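Local coordinates for protein Cry23AA1 (Bacillus thuringiensis, PDB 4RHZ) that probably acts as a pore-forming insecticidal toxin of the aerolysin family, forming a binary complex with Cry37Aa1 and binding a zinc ion, at residues N12-V17 and T21-T26; G2-Q7 and P199-T204; V59-T62 and P66-S69. All coordinates share one frame; numbering follows the deposited sequence.

In the fold
The chain starts with G2-Q7, whose strand 3-5 runs into helix 6-18. Contact 1 closes first: the end of that helix turns back through a short loop and meets strand 22-27. Contact 3 follows in series, where strand 50-61 gives way to strand 67-90 at the far end of the elongated molecule. Its centre lies about 84 Å from that of contact 1. Contact 2 closes last, bringing P199-T204 back to the N terminus. Contacts 1 and 3 are therefore both nested within its loop. Contacts 1 and 2 share helix 6-18 and touch where Q7 meets S25. All three reach the same large mixed sheet.

Contact 1 of 3, residues N12-V17 and T21-T26; sequences NYMKEV and TTVKST
The flat group met across this contact is the peptide that joins T21 to T22. K15 reaches its oxygen end: CE of K15 lies 3.6 Å from O of T21, and NZ of K15 is 3.8 Å from the same oxygen. This is close approach without a hydrogen bond. The K15 chain is extended beyond CG, which takes CE and NZ off the helix and over to the T21 carbonyl. The other flat group is the Y13 ring, on another side of the helix. CG2 of V17 lies 3.9 Å above one face of that ring, offset toward the rim. Y13 also makes an edge-to-face pair with Y197.

V23 forms the apolar part of the contact. Both of its methyls rest against the base of M14. CG2 of V23 is 3.6 Å from CB of M14, and CG1 of V23 is 3.9 Å from CG of M14. CG2 of V23 also rests 3.9 Å from CG of K15, so one methyl touches two neighbouring helix residues.

The unit is a helix followed by a strand that doubles back on it. The segment axes approach to 8.4 Å with 136° between their directions. T21 and T22 both face Y178 in a classic beta bulge at the start of the strand. Backbone bonds from K24 to R176 and from T26 to F174 carry the pairing on along strand 146-179.

M14 is bent at both chi2 (-58°) and chi3 (-77°). Its side chain is buried and also meets C175, A185 and V187, so it fills the interface between helix and sheet. K15 stays exposed at the border. Away from the strand, ND2 of N12 gives a weak hydrogen bond to OE2 of E16, while OE1 of E16 is bonded to the hydroxyl of Y197.

Contact 2 of 3, residues G2-Q7 and P199-T204; sequences GIINIQ and PNLNLT
I4 and L201 are the nearest pair across this contact, with CA atoms 6.5 Å apart, and no direct hydrogen bond joins the two segments. The I4 side chain lies against the backbone of L201 as much as against its side chain. CG1 of I4 is 3.6 Å from O of L201, and CD1 of I4 is 4.1 Å from CA of L201. The other branch meets the leucine side chain: CG2 of I4 is 4.3 Å from CB of L201. With CG1 anti to its own carbonyl carbon (chi1 -57°), I4 presents both branches to the turn.

One step further, I6 meets L203. Their CD1 methyls are 4.2 Å apart, and the two side chains run at a slant to each other. I6 is the first residue of helix 6-18. N5 is its N-cap, with OD1 taking a hydrogen bond from N of D8. Strand 3-5 is held in the large sheet by parallel pairing with strand 67-90, through bonds of I4 to G88 and K90.

A water bridges the two segments beside the apolar contact. It lies 2.9 Å from ND2 of N202, whose hydrogen bond it accepts, and donates a weak bond to O of G2 at 3.3 Å. ND2 of N202 also gives a weak hydrogen bond to OE2 of E87.

The contact is van der Waals in kind: aliphatic branches against a backbone carbonyl and against other aliphatic groups, with one water bridge. With no direct hydrogen bond between them, the segments keep their backbone pairing for other strands, 67-90 for strand 3-5 and 211-235 for strand 203-205.

Contact 3 of 3, residues V59-T62 and P66-S69; sequences VDNT and PVES
V59 meets S69 through both of its methyls. CG1 of V59 lies 3.8 Å from OG of S69, and CG2 of V59 lies 3.9 Å from the same oxygen. The hydroxyl therefore sits opposite the fork of the valine, in a purely van der Waals contact. D60 turns the other way, and OD1 of D60 forms a salt bridge with NE of R58.

N61 comes next and is buried. Its CG is anti to the backbone N (chi1 180°), which carries the amide across to V67. CG2 of V67 rests over the amide group, 3.6 Å from both OD1 and ND2 of N61. V67 was modelled in two conformers, so this methyl contact is less certain. ND2 of N61 is also 3.9 Å from CA of P66.

The polar ends of the N61 amide bind the turn and the end of strand 126-142. OD1 accepts a hydrogen bond from N of G63, as in an Asx turn. ND2 bonds to the carbonyl oxygens of I142 and Y65. These bonds fix the rotation of the amide. Strand 50-61 ends before T62, and O of T62 accepts a hydrogen bond from NZ of K145.

The two segments are not partners in the sheet. Strand 50-61 pairs with strand 146-179 through T146 and V148, and strand 67-90 pairs with strand 126-142 through V140 and I142.

Contact 1 of 3, residues N12-V17 and T21-T26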
loop_
_atom_site.group_PDB
_atom_site.type_symbol
_atom_site.label_atom_id
_atom_site.label_comp_id
_atom_site.label_asym_id
_atom_site.label_seq_id
_atom_site.Cartn_x
_atom_site.Cartn_y
_atom_site.Cartn_z
ATOM N N ASN A 12 33.889 16.013 -20.439
ATOM C CA ASN A 12 33.441 15.894 -21.818
ATOM C C ASN A 12 33.362 17.279 -22.487
ATOM O O ASN A 12 33.710 17.429 -23.635
ATOM C CB ASN A 12 32.127 15.080 -21.961
ATOM C CG ASN A 12 31.645 14.986 -23.426
ATOM O OD1 ASN A 12 32.254 14.313 -24.294
ATOM N ND2 ASN A 12 30.542 15.670 -23.707
ATOM N N TYR A 13 32.904 18.261 -21.739
ATOM C CA TYR A 13 32.850 19.611 -22.161
ATOM C C TYR A 13 34.268 20.113 -22.578
ATOM O O TYR A 13 34.470 20.668 -23.698
ATOM C CB TYR A 13 32.300 20.415 -21.002
ATOM C CG TYR A 13 32.430 21.903 -21.169
ATOM C CD1 TYR A 13 31.394 22.655 -21.730
ATOM C CD2 TYR A 13 33.583 22.573 -20.747
ATOM C CE1 TYR A 13 31.497 24.033 -21.859
ATOM C CE2 TYR A 13 33.695 23.971 -20.869
ATOM C CZ TYR A 13 32.664 24.683 -21.435
ATOM O OH TYR A 13 32.781 26.047 -21.585
ATOM N N MET A 14 35.255 19.874 -21.718
ATOM C CA MET A 14 36.567 20.331 -22.023
ATOM C C MET A 14 37.100 19.706 -23.304
ATOM O O MET A 14 37.794 20.361 -24.061
ATOM C CB MET A 14 37.540 20.047 -20.888
ATOM C CG MET A 14 37.413 20.943 -19.697
ATOM S SD MET A 14 37.614 22.728 -19.988
ATOM C CE MET A 14 39.410 22.725 -20.126
ATOM N N LYS A 15 36.872 18.424 -23.504
ATOM C CA LYS A 15 37.383 17.777 -24.696
ATOM C C LYS A 15 36.681 18.306 -25.942
ATOM O O LYS A 15 37.320 18.503 -26.943
ATOM C CB LYS A 15 37.259 16.280 -24.628
ATOM C CG LYS A 15 38.221 15.682 -23.617
ATOM C CD LYS A 15 38.245 14.148 -23.594
ATOM C CE LYS A 15 39.157 13.689 -22.464
ATOM N NZ LYS A 15 39.130 12.206 -22.210
ATOM N N GLU A 16 35.386 18.557 -25.858
ATOM C CA GLU A 16 34.657 18.962 -27.029
ATOM C C GLU A 16 34.962 20.394 -27.398
ATOM O O GLU A 16 35.078 20.715 -28.586
ATOM C CB GLU A 16 33.134 18.785 -26.867
ATOM C CG GLU A 16 32.743 17.273 -26.974
ATOM C CD GLU A 16 31.243 17.030 -26.850
ATOM O OE1 GLU A 16 30.486 17.981 -26.489
ATOM O OE2 GLU A 16 30.821 15.894 -27.159
ATOM N N VAL A 17 35.087 21.248 -26.391
ATOM C CA VAL A 17 35.166 22.644 -26.637
ATOM C C VAL A 17 36.589 23.064 -27.018
ATOM O O VAL A 17 36.749 23.898 -27.924
ATOM C CB VAL A 17 34.669 23.442 -25.446
ATOM C CG1 VAL A 17 35.118 24.937 -25.552
ATOM C CG2 VAL A 17 33.119 23.318 -25.340
ATOM N N THR A 21 42.757 16.346 -24.874
ATOM C CA THR A 21 42.681 14.895 -24.927
ATOM C C THR A 21 42.838 14.302 -23.548
ATOM O O THR A 21 42.622 13.125 -23.369
ATOM C CB THR A 21 43.815 14.257 -25.800
ATOM O OG1 THR A 21 45.095 14.818 -25.451
ATOM C CG2 THR A 21 43.512 14.453 -27.291
ATOM N N THR A 22 43.220 15.142 -22.590
ATOM C CA THR A 22 43.455 14.777 -21.225
ATOM C C THR A 22 42.891 16.001 -20.455
ATOM O O THR A 22 43.149 17.153 -20.876
ATOM C CB THR A 22 44.960 14.518 -21.051
ATOM O OG1 THR A 22 45.216 13.119 -21.209
ATOM C CG2 THR A 22 45.432 14.833 -19.779
ATOM N N VAL A 23 42.093 15.764 -19.382
ATOM C CA VAL A 23 41.488 16.835 -18.598
ATOM C C VAL A 23 41.607 16.586 -17.092
ATOM O O VAL A 23 41.422 15.441 -16.595
ATOM C CB VAL A 23 40.001 16.964 -18.856
ATOM C CG1 VAL A 23 39.349 18.008 -17.908
ATOM C CG2 VAL A 23 39.683 17.213 -20.313
ATOM N N LYS A 24 41.949 17.640 -16.368
ATOM C CA LYS A 24 41.957 17.566 -14.950
ATOM C C LYS A 24 41.152 18.734 -14.387
ATOM O O LYS A 24 41.467 19.936 -14.738
ATOM C CB LYS A 24 43.376 17.614 -14.456
ATOM C CG LYS A 24 43.550 16.930 -13.146
ATOM C CD LYS A 24 43.580 17.930 -12.037
ATOM C CE LYS A 24 45.013 18.065 -11.505
ATOM N NZ LYS A 24 44.958 17.992 -9.999
ATOM N N SER A 25 40.096 18.399 -13.615
ATOM C CA SER A 25 39.246 19.396 -12.913
ATOM C C SER A 25 39.360 19.350 -11.389
ATOM O O SER A 25 39.657 18.342 -10.834
ATOM C CB SER A 25 37.746 19.312 -13.308
ATOM O OG SER A 25 37.173 17.984 -13.250
ATOM N N THR A 26 39.033 20.440 -10.727
ATOM C CA THR A 26 39.110 20.575 -9.305
ATOM C C THR A 26 37.970 21.477 -8.951
ATOM O O THR A 26 37.756 22.482 -9.583
ATOM C CB THR A 26 40.424 21.264 -8.908
ATOM O OG1 THR A 26 41.507 20.400 -9.317
ATOM C CG2 THR A 26 40.532 21.368 -7.428
#

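Contact 2 of 3, residues G2-Q7 and P199-T204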
loop_
_atom_site.group_PDB
_atom_site.type_symbol
_atom_site.label_atom_id
_atom_site.label_comp_id
_atom_site.label_asym_id
_atom_site.label_seq_id
_atom_site.Cartn_x
_atom_site.Cartn_y
_atom_site.Cartn_z
ATOM N N GLY A 2 20.391 7.023 -13.992
ATOM C CA GLY A 2 21.788 6.710 -13.559
ATOM C C GLY A 2 22.235 7.902 -12.739
ATOM O O GLY A 2 21.411 8.698 -12.244
ATOM N N ILE A 3 23.520 8.014 -12.573
ATOM C CA ILE A 3 24.147 9.114 -11.827
ATOM C C ILE A 3 24.921 10.067 -12.782
ATOM O O ILE A 3 25.801 9.610 -13.495
ATOM C CB ILE A 3 25.192 8.526 -10.879
ATOM C CG1 ILE A 3 24.523 7.462 -9.985
ATOM C CG2 ILE A 3 25.851 9.676 -10.066
ATOM C CD1 ILE A 3 23.389 8.072 -9.046
ATOM N N ILE A 4 24.561 11.346 -12.809
ATOM C CA ILE A 4 25.295 12.348 -13.531
ATOM C C ILE A 4 26.555 12.684 -12.754
ATOM O O ILE A 4 26.471 13.270 -11.676
ATOM C CB ILE A 4 24.505 13.630 -13.664
ATOM C CG1 ILE A 4 23.139 13.354 -14.350
ATOM C CG2 ILE A 4 25.393 14.744 -14.435
ATOM C CD1 ILE A 4 23.292 12.730 -15.792
ATOM N N ASN A 5 27.717 12.310 -13.282
ATOM C CA ASN A 5 28.999 12.685 -12.620
ATOM C C ASN A 5 29.474 14.088 -13.151
ATOM O O ASN A 5 29.821 14.183 -14.306
ATOM C CB ASN A 5 30.042 11.597 -12.904
ATOM C CG ASN A 5 31.347 11.849 -12.181
ATOM O OD1 ASN A 5 31.906 12.946 -12.268
ATOM N ND2 ASN A 5 31.829 10.855 -11.440
ATOM N N ILE A 6 29.359 15.151 -12.353
ATOM C CA ILE A 6 29.689 16.501 -12.760
ATOM C C ILE A 6 31.095 16.544 -13.430
ATOM O O ILE A 6 31.216 16.930 -14.599
ATOM C CB ILE A 6 29.662 17.456 -11.595
ATOM C CG1 ILE A 6 28.249 17.531 -10.996
ATOM C CG2 ILE A 6 30.117 18.915 -12.036
ATOM C CD1 ILE A 6 27.218 17.865 -12.015
ATOM N N GLN A 7 32.095 15.998 -12.726
ATOM C CA GLN A 7 33.409 15.874 -13.258
ATOM C C GLN A 7 33.472 15.205 -14.585
ATOM O O GLN A 7 34.162 15.742 -15.468
ATOM C CB GLN A 7 34.411 15.321 -12.250
ATOM C CG GLN A 7 34.741 16.362 -11.207
ATOM C CD GLN A 7 35.912 15.953 -10.330
ATOM O OE1 GLN A 7 35.760 15.092 -9.466
ATOM N NE2 GLN A 7 37.087 16.619 -10.502
ATOM N N PRO A 199 21.568 20.033 -22.085
ATOM C CA PRO A 199 20.311 20.144 -21.403
ATOM C C PRO A 199 19.797 18.736 -20.990
ATOM O O PRO A 199 18.749 18.644 -20.360
ATOM C CB PRO A 199 19.406 20.793 -22.469
ATOM C CG PRO A 199 19.813 20.055 -23.766
ATOM C CD PRO A 199 21.382 19.934 -23.566
ATOM N N ASN A 200 20.546 17.683 -21.316
ATOM C CA ASN A 200 20.164 16.283 -21.039
ATOM C C ASN A 200 20.791 15.688 -19.785
ATOM O O ASN A 200 21.009 14.499 -19.735
ATOM C CB ASN A 200 20.546 15.384 -22.232
ATOM C CG ASN A 200 19.873 15.821 -23.528
ATOM O OD1 ASN A 200 20.533 16.058 -24.536
ATOM N ND2 ASN A 200 18.547 15.971 -23.486
ATOM N N LEU A 201 21.081 16.525 -18.788
ATOM C CA LEU A 201 21.744 16.055 -17.567
ATOM C C LEU A 201 20.914 16.350 -16.304
ATOM O O LEU A 201 21.451 16.372 -15.222
ATOM C CB LEU A 201 23.123 16.768 -17.432
ATOM C CG LEU A 201 24.092 16.696 -18.612
ATOM C CD1 LEU A 201 25.389 17.444 -18.284
ATOM C CD2 LEU A 201 24.425 15.309 -19.073
ATOM N N ASN A 202 19.624 16.628 -16.443
ATOM C CA ASN A 202 18.752 16.861 -15.265
ATOM C C ASN A 202 19.186 18.078 -14.516
ATOM O O ASN A 202 18.834 18.267 -13.338
ATOM C CB ASN A 202 18.644 15.639 -14.308
ATOM C CG ASN A 202 17.939 14.422 -14.962
ATOM O OD1 ASN A 202 17.044 14.587 -15.774
ATOM N ND2 ASN A 202 18.369 13.210 -14.623
ATOM N N LEU A 203 19.936 18.934 -15.207
ATOM C CA LEU A 203 20.323 20.223 -14.625
ATOM C C LEU A 203 19.789 21.342 -15.477
ATOM O O LEU A 203 19.856 21.261 -16.717
ATOM C CB LEU A 203 21.838 20.369 -14.603
ATOM C CG LEU A 203 22.565 19.348 -13.792
ATOM C CD1 LEU A 203 24.008 19.136 -14.381
ATOM C CD2 LEU A 203 22.546 19.830 -12.330
ATOM N N THR A 204 19.333 22.395 -14.808
ATOM C CA THR A 204 18.836 23.577 -15.478
ATOM C C THR A 204 19.478 24.831 -14.853
ATOM O O THR A 204 19.676 24.914 -13.634
ATOM C CB THR A 204 17.259 23.697 -15.338
ATOM O OG1 THR A 204 16.924 23.512 -13.974
ATOM C CG2 THR A 204 16.517 22.654 -16.159
HETATM O O HOH W 1 20.397 11.740 -13.078
#

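Contact 3 of 3, residues V59-T62 and P66-S69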
loop_
_atom_site.group_PDB
_atom_site.type_symbol
_atom_site.label_atom_id
_atom_site.label_comp_id
_atom_site.label_asym_id
_atom_site.label_seq_id
_atom_site.Cartn_x
_atom_site.Cartn_y
_atom_site.Cartn_z
ATOM N N VAL A 59 -16.301 -19.859 20.779
ATOM C CA VAL A 59 -16.657 -20.233 22.170
ATOM C C VAL A 59 -18.158 -20.401 22.236
ATOM O O VAL A 59 -18.879 -19.448 22.008
ATOM C CB VAL A 59 -16.236 -19.188 23.230
ATOM C CG1 VAL A 59 -16.446 -19.735 24.676
ATOM C CG2 VAL A 59 -14.742 -18.779 23.084
ATOM N N ASP A 60 -18.595 -21.621 22.532
ATOM C CA ASP A 60 -20.005 -21.959 22.747
ATOM C C ASP A 60 -20.370 -21.889 24.268
ATOM O O ASP A 60 -19.742 -22.589 25.093
ATOM C CB ASP A 60 -20.273 -23.358 22.207
ATOM C CG ASP A 60 -20.156 -23.433 20.655
ATOM O OD1 ASP A 60 -19.216 -22.891 20.029
ATOM O OD2 ASP A 60 -21.008 -24.051 20.017
ATOM N N ASN A 61 -21.299 -20.995 24.626
ATOM C CA ASN A 61 -21.881 -20.953 25.951
ATOM C C ASN A 61 -23.188 -21.771 25.950
ATOM O O ASN A 61 -24.272 -21.265 25.622
ATOM C CB ASN A 61 -22.146 -19.506 26.376
ATOM C CG ASN A 61 -22.798 -19.408 27.832
ATOM O OD1 ASN A 61 -22.921 -20.400 28.513
ATOM N ND2 ASN A 61 -23.231 -18.207 28.233
ATOM N N THR A 62 -23.107 -23.054 26.235
ATOM C CA THR A 62 -24.339 -23.851 26.168
ATOM C C THR A 62 -25.201 -23.724 27.454
ATOM O O THR A 62 -26.195 -24.414 27.564
ATOM C CB THR A 62 -24.061 -25.317 25.959
ATOM O OG1 THR A 62 -23.280 -25.766 27.064
ATOM C CG2 THR A 62 -23.265 -25.594 24.653
ATOM N N PRO A 66 -24.887 -15.825 31.481
ATOM C CA PRO A 66 -23.773 -15.266 30.764
ATOM C C PRO A 66 -22.421 -15.748 31.295
ATOM O O PRO A 66 -22.281 -15.994 32.501
ATOM C CB PRO A 66 -23.931 -13.741 30.970
ATOM C CG PRO A 66 -25.369 -13.522 31.241
ATOM C CD PRO A 66 -25.840 -14.792 31.947
ATOM N N VAL A 67 -21.433 -15.867 30.388
ATOM C CA VAL A 67 -20.051 -16.176 30.770
ATOM C C VAL A 67 -19.123 -15.064 30.247
ATOM O O VAL A 67 -19.450 -14.366 29.281
ATOM C CB VAL A 67 -19.614 -17.571 30.250
ATOM C CG1 VAL A 67 -18.252 -17.962 30.799
ATOM C CG2 VAL A 67 -20.622 -18.633 30.647
ATOM N N GLU A 68 -17.975 -14.877 30.887
ATOM C CA GLU A 68 -16.965 -13.955 30.391
ATOM C C GLU A 68 -15.930 -14.880 29.844
ATOM O O GLU A 68 -15.662 -15.924 30.437
ATOM C CB GLU A 68 -16.390 -13.075 31.499
ATOM C CG GLU A 68 -17.464 -12.114 32.089
ATOM C CD GLU A 68 -16.940 -10.719 32.464
ATOM O OE1 GLU A 68 -17.652 -9.715 32.207
ATOM O OE2 GLU A 68 -15.823 -10.619 33.025
ATOM N N SER A 69 -15.383 -14.529 28.680
ATOM C CA SER A 69 -14.355 -15.358 28.065
ATOM C C SER A 69 -13.282 -14.430 27.487
ATOM O O SER A 69 -13.583 -13.419 26.809
ATOM C CB SER A 69 -14.981 -16.211 26.982
ATOM O OG SER A 69 -14.186 -17.315 26.626
#